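Local coordinates for Lmo2446 protein (Listeria monocytogenes serovar 1/2a, PDB 5I0D), which is a multidomain member of glycosyl hydrolase family 31, combining a galactose mutarotase-like domain, a TIM barrel and a C-terminal family 6 carbohydrate-binding module, at residues P202-V207 / T220-L225; M991-S996 / D1057-K1062; W43-G48 / S73-Y78. All coordinates share one frame; numbering follows the deposited sequence.

In the fold
Three all-beta regions of one long chain are sampled here, none touching another. Contact 2, in the carbohydrate-binding module, is buried: two antiparallel strands bonded along their backbones, with salt bridges on one face, apolar packing on the other and a calcium ion at one end. Contact 1, partly buried in the mutarotase-like domain, has no direct hydrogen bond between its segments and relies on small apolar patches and water. Contact 3 lies at the surface of the N-terminal domain, where a loop meets a hairpin turn with one weak bond. Contacts 2 and 3 are on opposite sides of the chain centre, their centres about 89 Å apart.

Contact 1: residues P202-V207 / T220-L225; sequences PYRMEV and TTANSL
Strand residue Arg-204 and loop residue Ala-222 come no closer than 5.6 Å between their CA atoms, and no hydrogen bond passes directly between 202-207 and 220-225. Ala-222, in a backbone conformation of positive phi (64°), turns its methyl toward the strand; its CB lies 3.6 Å from CG of Pro-202, which follows a cis peptide bond, and equally near Tyr-203 O. Water bridges what the backbones do not. One molecule accepts from Asn-223 N at 2.8 Å, a second donates to Ser-224 OG at 2.8 Å, and both lie within bonding distance of Tyr-203 O. The two segments belong to a beta hairpin of the galactose mutarotase-like domain, built from strands 203-209 and 214-229. The second strand is interrupted here, whereas nearer the turn Met-205 still bonds to Glu-218, and Tyr-203 has a backbone bond to Gln-122 of strand 106-129. On the buried side the Tyr-203 ring meets Leu-225 obliquely, CE2 lying 4.1 Å from CD2, while the phenol OH is bonded to Glu-218. Arg-204 starts out with CG opposite the backbone N (chi1 -172°) and stays extended as far as NE, which brings NE to 3.8 Å from Thr-220 CA. There the single N-H of NE is shared between the carbonyls of Glu-218 and Tyr-219. Another nitrogen of the guanidinium, NH1, forms a salt bridge with Glu-206 OE2 at 3.0 Å, meeting the anti lone pair of that oxygen 16° out of the guanidinium plane.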
# COMPACT_ATOMS: atom_id res chain seq x y z
N PRO A 202 24.90 32.76 -0.99
CA PRO A 202 24.04 32.26 0.08
C PRO A 202 24.12 30.73 0.18
O PRO A 202 24.42 30.07 -0.81
CB PRO A 202 22.65 32.70 -0.34
CG PRO A 202 22.71 32.76 -1.81
CD PRO A 202 24.10 33.19 -2.16
N TYR A 203 23.89 30.21 1.38
CA TYR A 203 23.79 28.79 1.61
C TYR A 203 22.72 28.21 0.67
O TYR A 203 21.62 28.71 0.60
CB TYR A 203 23.42 28.45 3.07
CG TYR A 203 22.81 27.07 3.19
CD1 TYR A 203 23.60 25.93 3.13
CD2 TYR A 203 21.42 26.90 3.27
CE1 TYR A 203 23.03 24.66 3.19
CE2 TYR A 203 20.85 25.63 3.34
CZ TYR A 203 21.66 24.51 3.28
OH TYR A 203 21.12 23.23 3.33
N ARG A 204 23.08 27.15 -0.04
CA ARG A 204 22.17 26.44 -0.90
C ARG A 204 22.72 25.06 -1.23
O ARG A 204 23.87 24.95 -1.68
CB ARG A 204 21.90 27.23 -2.18
CG ARG A 204 20.81 26.61 -3.02
CD ARG A 204 20.35 27.48 -4.19
NE ARG A 204 19.55 26.64 -5.07
CZ ARG A 204 20.02 25.88 -6.06
NH1 ARG A 204 21.31 25.90 -6.42
NH2 ARG A 204 19.16 25.12 -6.76
N MSE A 205 21.89 24.03 -1.06
CA MSE A 205 22.30 22.63 -1.22
C MSE A 205 21.72 22.06 -2.49
O MSE A 205 20.54 22.24 -2.76
CB MSE A 205 21.84 21.75 -0.06
CG MSE A 205 22.24 20.29 -0.27
SE MSE A 205 21.61 19.22 1.25
CE MSE A 205 22.71 20.02 2.66
N GLU A 206 22.56 21.34 -3.24
CA GLU A 206 22.13 20.49 -4.35
C GLU A 206 22.59 19.07 -4.05
O GLU A 206 23.75 18.86 -3.71
CB GLU A 206 22.76 20.91 -5.68
CG GLU A 206 22.43 22.32 -6.14
CD GLU A 206 23.01 22.66 -7.51
OE1 GLU A 206 23.83 21.88 -8.05
OE2 GLU A 206 22.66 23.73 -8.04
N VAL A 207 21.67 18.11 -4.19
CA VAL A 207 21.96 16.70 -4.02
C VAL A 207 22.07 16.03 -5.40
O VAL A 207 21.09 15.95 -6.12
CB VAL A 207 20.90 15.99 -3.14
CG1 VAL A 207 21.27 14.53 -2.95
CG2 VAL A 207 20.77 16.69 -1.79
N THR A 220 15.89 28.00 -5.88
CA THR A 220 16.85 28.81 -6.63
C THR A 220 17.30 30.06 -5.87
O THR A 220 18.48 30.40 -5.87
CB THR A 220 16.22 29.25 -7.98
OG1 THR A 220 15.56 28.11 -8.58
CG2 THR A 220 17.27 29.82 -8.92
N THR A 221 16.37 30.72 -5.19
CA THR A 221 16.66 32.02 -4.57
C THR A 221 17.29 31.91 -3.17
O THR A 221 17.57 32.93 -2.55
CB THR A 221 15.41 32.93 -4.57
OG1 THR A 221 14.27 32.19 -4.15
CG2 THR A 221 15.16 33.47 -5.96
N ALA A 222 17.53 30.69 -2.71
CA ALA A 222 18.24 30.43 -1.45
C ALA A 222 17.44 30.97 -0.26
O ALA A 222 16.22 31.16 -0.40
CB ALA A 222 19.67 30.95 -1.49
N ASN A 223 18.07 31.15 0.90
CA ASN A 223 17.32 31.38 2.15
C ASN A 223 16.10 30.44 2.24
O ASN A 223 15.01 30.85 2.64
CB ASN A 223 16.84 32.83 2.27
CG ASN A 223 17.97 33.84 2.21
OD1 ASN A 223 18.97 33.75 2.94
ND2 ASN A 223 17.84 34.79 1.33
N SER A 224 16.31 29.20 1.85
CA SER A 224 15.22 28.22 1.71
C SER A 224 14.86 27.59 3.06
O SER A 224 13.71 27.22 3.28
CB SER A 224 15.64 27.15 0.68
OG SER A 224 16.69 26.30 1.16
N LEU A 225 15.84 27.48 3.95
CA LEU A 225 15.73 26.72 5.19
C LEU A 225 15.54 27.66 6.37
O LEU A 225 16.37 28.54 6.59
CB LEU A 225 17.00 25.87 5.37
CG LEU A 225 17.20 25.01 6.61
CD1 LEU A 225 16.07 24.02 6.79
CD2 LEU A 225 18.54 24.28 6.51
O HOH W 1 18.96 27.81 0.64
O HOH W 2 20.54 30.71 2.10

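Contact 2: residues M991-S996 / D1057-K1062; sequences MEVRYS and DHVVIK. With CA (calcium ion), chain S.
Arg-994 lays its aliphatic chain across one face of the His-1058 imidazole, CB standing 3.8 Å from the ring centroid in a CH-pi contact displaced toward the rim. An almost straight run from CG to NE carries the guanidinium past the ring to Asp-1057, where NH1 gives OD2 a 2.8 Å salt-bridging hydrogen bond in the guanidinium plane. Asp-1057 and His-1058 both face Arg-994, a classic beta bulge in which Arg-994 N bonds to His-1058 O and Asp-1057 N to Arg-994 O. Beyond it, Glu-992 and Val-1060 exchange two backbone bonds, 2.7 Å from Glu-992 N to Val-1060 O and 3.0 Å from Val-1060 N to Glu-992 O. A water in the plane of the imidazole joins His-1058 NE2 to Glu-992 OE1, while Glu-992 OE2 pairs with Lys-1062 NZ. Arg-994 NH1 also bonds to Gly-959, His-1058 ND1 to Thr-961 and Lys-1062 NZ to Glu-1030. The opposite face of the sheet is apolar: Met-991, a selenomethionine, rests CG 3.9 Å from Ile-1061 CD1, and Phe-1044 packs on Met-991, Val-993 and Val-1059. Asp-1057 binds calcium through OD1 at 2.3 Å and O at 2.4 Å; the ion thereby joins strand 1054-1062 to Glu-942, Glu-944, Thr-961 and Gly-964. With OD1 on calcium and OD2 on Arg-994, the carboxylate is fixed in rotation and probably polarised.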
# COMPACT_ATOMS: atom_id res chain seq x y z
N MSE A 991 10.23 -17.73 -40.50
CA MSE A 991 8.89 -17.70 -39.94
C MSE A 991 8.17 -18.95 -40.39
O MSE A 991 7.96 -19.16 -41.59
CB MSE A 991 8.19 -16.41 -40.36
CG MSE A 991 6.74 -16.41 -39.86
SE MSE A 991 5.90 -14.66 -40.20
CE MSE A 991 5.88 -14.78 -42.15
N GLU A 992 7.82 -19.82 -39.44
CA GLU A 992 6.97 -20.97 -39.75
C GLU A 992 5.53 -20.49 -39.80
O GLU A 992 5.09 -19.81 -38.87
CB GLU A 992 7.08 -22.02 -38.66
CG GLU A 992 8.41 -22.73 -38.59
CD GLU A 992 8.40 -23.91 -37.62
OE1 GLU A 992 7.48 -24.01 -36.78
OE2 GLU A 992 9.34 -24.73 -37.69
N VAL A 993 4.81 -20.83 -40.85
CA VAL A 993 3.39 -20.50 -40.98
C VAL A 993 2.64 -21.82 -40.98
O VAL A 993 2.85 -22.63 -41.87
CB VAL A 993 3.10 -19.73 -42.29
CG1 VAL A 993 1.61 -19.48 -42.46
CG2 VAL A 993 3.88 -18.42 -42.31
N ARG A 994 1.82 -22.06 -39.95
CA ARG A 994 1.10 -23.32 -39.84
C ARG A 994 -0.35 -23.09 -40.23
O ARG A 994 -0.99 -22.17 -39.73
CB ARG A 994 1.21 -23.92 -38.43
CG ARG A 994 0.57 -25.30 -38.30
CD ARG A 994 1.09 -26.03 -37.06
NE ARG A 994 0.73 -27.45 -37.01
CZ ARG A 994 -0.25 -27.98 -36.29
NH1 ARG A 994 -1.02 -27.23 -35.51
NH2 ARG A 994 -0.45 -29.29 -36.31
N TYR A 995 -0.83 -23.92 -41.15
CA TYR A 995 -2.10 -23.70 -41.83
C TYR A 995 -2.66 -25.04 -42.32
O TYR A 995 -1.96 -26.06 -42.35
CB TYR A 995 -1.89 -22.77 -43.05
CG TYR A 995 -1.18 -23.50 -44.15
CD1 TYR A 995 0.20 -23.70 -44.11
CD2 TYR A 995 -1.90 -24.07 -45.20
CE1 TYR A 995 0.85 -24.44 -45.10
CE2 TYR A 995 -1.26 -24.80 -46.19
CZ TYR A 995 0.11 -24.98 -46.14
OH TYR A 995 0.73 -25.72 -47.13
N SER A 996 -3.91 -25.00 -42.75
CA SER A 996 -4.52 -26.09 -43.49
C SER A 996 -5.15 -25.50 -44.75
O SER A 996 -5.60 -24.35 -44.73
CB SER A 996 -5.58 -26.78 -42.65
OG SER A 996 -6.04 -27.95 -43.30
N ASP A 1057 -3.33 -21.24 -38.34
CA ASP A 1057 -3.22 -21.66 -36.95
C ASP A 1057 -2.37 -20.73 -36.08
O ASP A 1057 -2.80 -20.33 -34.96
CB ASP A 1057 -2.68 -23.09 -36.86
CG ASP A 1057 -2.58 -23.59 -35.44
OD1 ASP A 1057 -3.26 -23.00 -34.56
OD2 ASP A 1057 -1.81 -24.54 -35.21
N HIS A 1058 -1.15 -20.47 -36.59
CA HIS A 1058 -0.11 -19.71 -35.89
C HIS A 1058 1.08 -19.40 -36.77
O HIS A 1058 1.24 -19.98 -37.85
CB HIS A 1058 0.36 -20.43 -34.59
CG HIS A 1058 1.19 -21.68 -34.80
ND1 HIS A 1058 0.92 -22.84 -34.12
CD2 HIS A 1058 2.31 -21.92 -35.53
CE1 HIS A 1058 1.81 -23.76 -34.46
NE2 HIS A 1058 2.66 -23.23 -35.31
N VAL A 1059 1.95 -18.51 -36.26
CA VAL A 1059 3.32 -18.41 -36.75
C VAL A 1059 4.30 -18.68 -35.63
O VAL A 1059 4.01 -18.41 -34.46
CB VAL A 1059 3.63 -17.06 -37.44
CG1 VAL A 1059 2.67 -16.81 -38.59
CG2 VAL A 1059 3.60 -15.88 -36.50
N VAL A 1060 5.47 -19.18 -36.00
CA VAL A 1060 6.58 -19.41 -35.08
C VAL A 1060 7.78 -18.73 -35.71
O VAL A 1060 8.00 -18.83 -36.93
CB VAL A 1060 6.85 -20.91 -34.89
CG1 VAL A 1060 8.18 -21.17 -34.20
CG2 VAL A 1060 5.72 -21.57 -34.12
N ILE A 1061 8.57 -18.04 -34.88
CA ILE A 1061 9.82 -17.44 -35.31
C ILE A 1061 10.97 -18.27 -34.78
O ILE A 1061 11.03 -18.57 -33.58
CB ILE A 1061 9.93 -16.00 -34.77
CG1 ILE A 1061 8.75 -15.15 -35.21
CG2 ILE A 1061 11.25 -15.35 -35.19
CD1 ILE A 1061 8.54 -15.07 -36.71
N LYS A 1062 11.88 -18.64 -35.67
CA LYS A 1062 13.06 -19.41 -35.29
C LYS A 1062 14.27 -18.95 -36.09
O LYS A 1062 14.14 -18.29 -37.11
CB LYS A 1062 12.81 -20.88 -35.51
CG LYS A 1062 12.59 -21.30 -36.95
CD LYS A 1062 12.38 -22.80 -37.04
CE LYS A 1062 12.07 -23.21 -38.47
NZ LYS A 1062 11.71 -24.66 -38.60
CA CA S . -4.03 -21.33 -33.15
O HOH W 3 4.63 -24.28 -36.91

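Contact 3: residues W43-G48 / S73-Y78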
# COMPACT_ATOMS: atom_id res chain seq x y z
N TRP A 43 -23.52 32.35 28.35
CA TRP A 43 -24.83 31.76 28.45
C TRP A 43 -25.42 32.07 29.83
O TRP A 43 -24.65 32.31 30.76
CB TRP A 43 -24.78 30.24 28.23
CG TRP A 43 -24.01 29.48 29.26
CD1 TRP A 43 -24.51 28.85 30.36
CD2 TRP A 43 -22.59 29.28 29.30
NE1 TRP A 43 -23.51 28.25 31.06
CE2 TRP A 43 -22.32 28.50 30.45
CE3 TRP A 43 -21.53 29.66 28.48
CZ2 TRP A 43 -21.03 28.10 30.80
CZ3 TRP A 43 -20.23 29.25 28.83
CH2 TRP A 43 -20.00 28.48 29.98
N PRO A 44 -26.74 32.11 29.96
CA PRO A 44 -27.70 31.99 28.86
C PRO A 44 -27.77 33.28 28.07
O PRO A 44 -27.03 34.22 28.37
CB PRO A 44 -29.03 31.75 29.59
CG PRO A 44 -28.88 32.55 30.84
CD PRO A 44 -27.42 32.45 31.23
N ILE A 45 -28.63 33.33 27.06
CA ILE A 45 -28.82 34.56 26.29
C ILE A 45 -29.58 35.55 27.19
O ILE A 45 -30.62 35.21 27.74
CB ILE A 45 -29.61 34.31 24.98
CG1 ILE A 45 -28.82 33.36 24.07
CG2 ILE A 45 -29.89 35.62 24.25
CD1 ILE A 45 -29.65 32.72 22.97
N GLU A 46 -29.03 36.76 27.35
CA GLU A 46 -29.59 37.79 28.23
C GLU A 46 -29.20 39.17 27.74
O GLU A 46 -28.07 39.37 27.29
CB GLU A 46 -29.02 37.66 29.66
CG GLU A 46 -29.28 36.33 30.35
CD GLU A 46 -28.70 36.29 31.75
OE1 GLU A 46 -27.48 36.52 31.91
OE2 GLU A 46 -29.48 36.02 32.70
N ASN A 47 -30.11 40.14 27.87
CA ASN A 47 -29.75 41.55 27.69
C ASN A 47 -28.78 41.99 28.77
O ASN A 47 -28.74 41.40 29.85
CB ASN A 47 -30.98 42.47 27.77
CG ASN A 47 -31.96 42.28 26.61
OD1 ASN A 47 -31.65 41.64 25.61
ND2 ASN A 47 -33.14 42.85 26.76
N GLY A 48 -28.00 43.02 28.47
CA GLY A 48 -27.11 43.64 29.46
C GLY A 48 -25.85 42.85 29.82
O GLY A 48 -25.20 43.16 30.82
N SER A 73 -26.51 31.10 19.10
CA SER A 73 -26.82 29.72 18.72
C SER A 73 -27.26 28.99 19.97
O SER A 73 -26.55 29.03 20.97
CB SER A 73 -25.63 29.03 18.08
OG SER A 73 -26.01 27.76 17.59
N GLY A 74 -28.44 28.37 19.91
CA GLY A 74 -28.99 27.67 21.07
C GLY A 74 -29.22 28.65 22.20
O GLY A 74 -29.83 29.69 22.00
N ASN A 75 -28.70 28.33 23.39
CA ASN A 75 -28.82 29.23 24.53
C ASN A 75 -27.50 29.97 24.80
O ASN A 75 -27.26 30.42 25.93
CB ASN A 75 -29.34 28.50 25.79
CG ASN A 75 -30.12 29.42 26.74
OD1 ASN A 75 -30.52 30.56 26.41
ND2 ASN A 75 -30.33 28.93 27.96
N ASN A 76 -26.69 30.16 23.76
CA ASN A 76 -25.40 30.83 23.87
C ASN A 76 -25.29 32.05 22.98
O ASN A 76 -25.85 32.08 21.88
CB ASN A 76 -24.28 29.88 23.47
CG ASN A 76 -23.98 28.86 24.54
OD1 ASN A 76 -24.86 28.09 24.92
ND2 ASN A 76 -22.76 28.85 25.03
N THR A 77 -24.55 33.04 23.46
CA THR A 77 -24.12 34.16 22.63
C THR A 77 -22.63 34.00 22.37
O THR A 77 -21.90 33.55 23.25
CB THR A 77 -24.44 35.50 23.31
OG1 THR A 77 -25.84 35.52 23.60
CG2 THR A 77 -24.08 36.67 22.40
N TYR A 78 -22.21 34.34 21.16
CA TYR A 78 -20.81 34.30 20.74
C TYR A 78 -20.40 35.72 20.44
O TYR A 78 -21.19 36.52 19.91
CB TYR A 78 -20.64 33.37 19.53
CG TYR A 78 -20.91 31.96 19.95
CD1 TYR A 78 -22.21 31.47 19.97
CD2 TYR A 78 -19.88 31.15 20.44
CE1 TYR A 78 -22.48 30.18 20.43
CE2 TYR A 78 -20.16 29.88 20.89
CZ TYR A 78 -21.45 29.40 20.89
OH TYR A 78 -21.69 28.14 21.35
O HOH W 4 -26.60 37.20 25.55
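Ile-45 reaches into the turn of 73-78 with its CG1 branch, and here the packing is close although the side chain is itself at the surface: CD1 comes to 3.2 Å from Gly-74 O, and CG1 lies 3.7 Å from Thr-77 OG1, the two side chains crossing at about a right angle. Beside it Pro-44, preceded by a cis peptide bond, points its CA at Asn-75 O in a 3.4 Å CH...O contact, and its CB lies against the Asn-75 amide, 3.5 Å from ND2. The remainder is looser. Ile-45 N makes a weak bond to Asn-75 OD1, straight (176°) but 3.4 Å long. Trp-43 sets its CB against the turn, but its indole leads away alongside the Asn-76 amide, the planes 26° apart, with CE3 3.8 Å from ND2; that amide nitrogen is bonded to Thr-41. A water accepts from Glu-46 N and donates to Thr-77 OG1, which is also bonded to Asn-72. Ser-73 and Asn-76 exchange two backbone bonds around Gly-74 and Asn-75, closing a type II' turn. This is the two-residue beta hairpin that links strands 60-73 and 76-84 in the N-terminal domain, whose family belongs to the E-set clan of immunoglobulin-like folds.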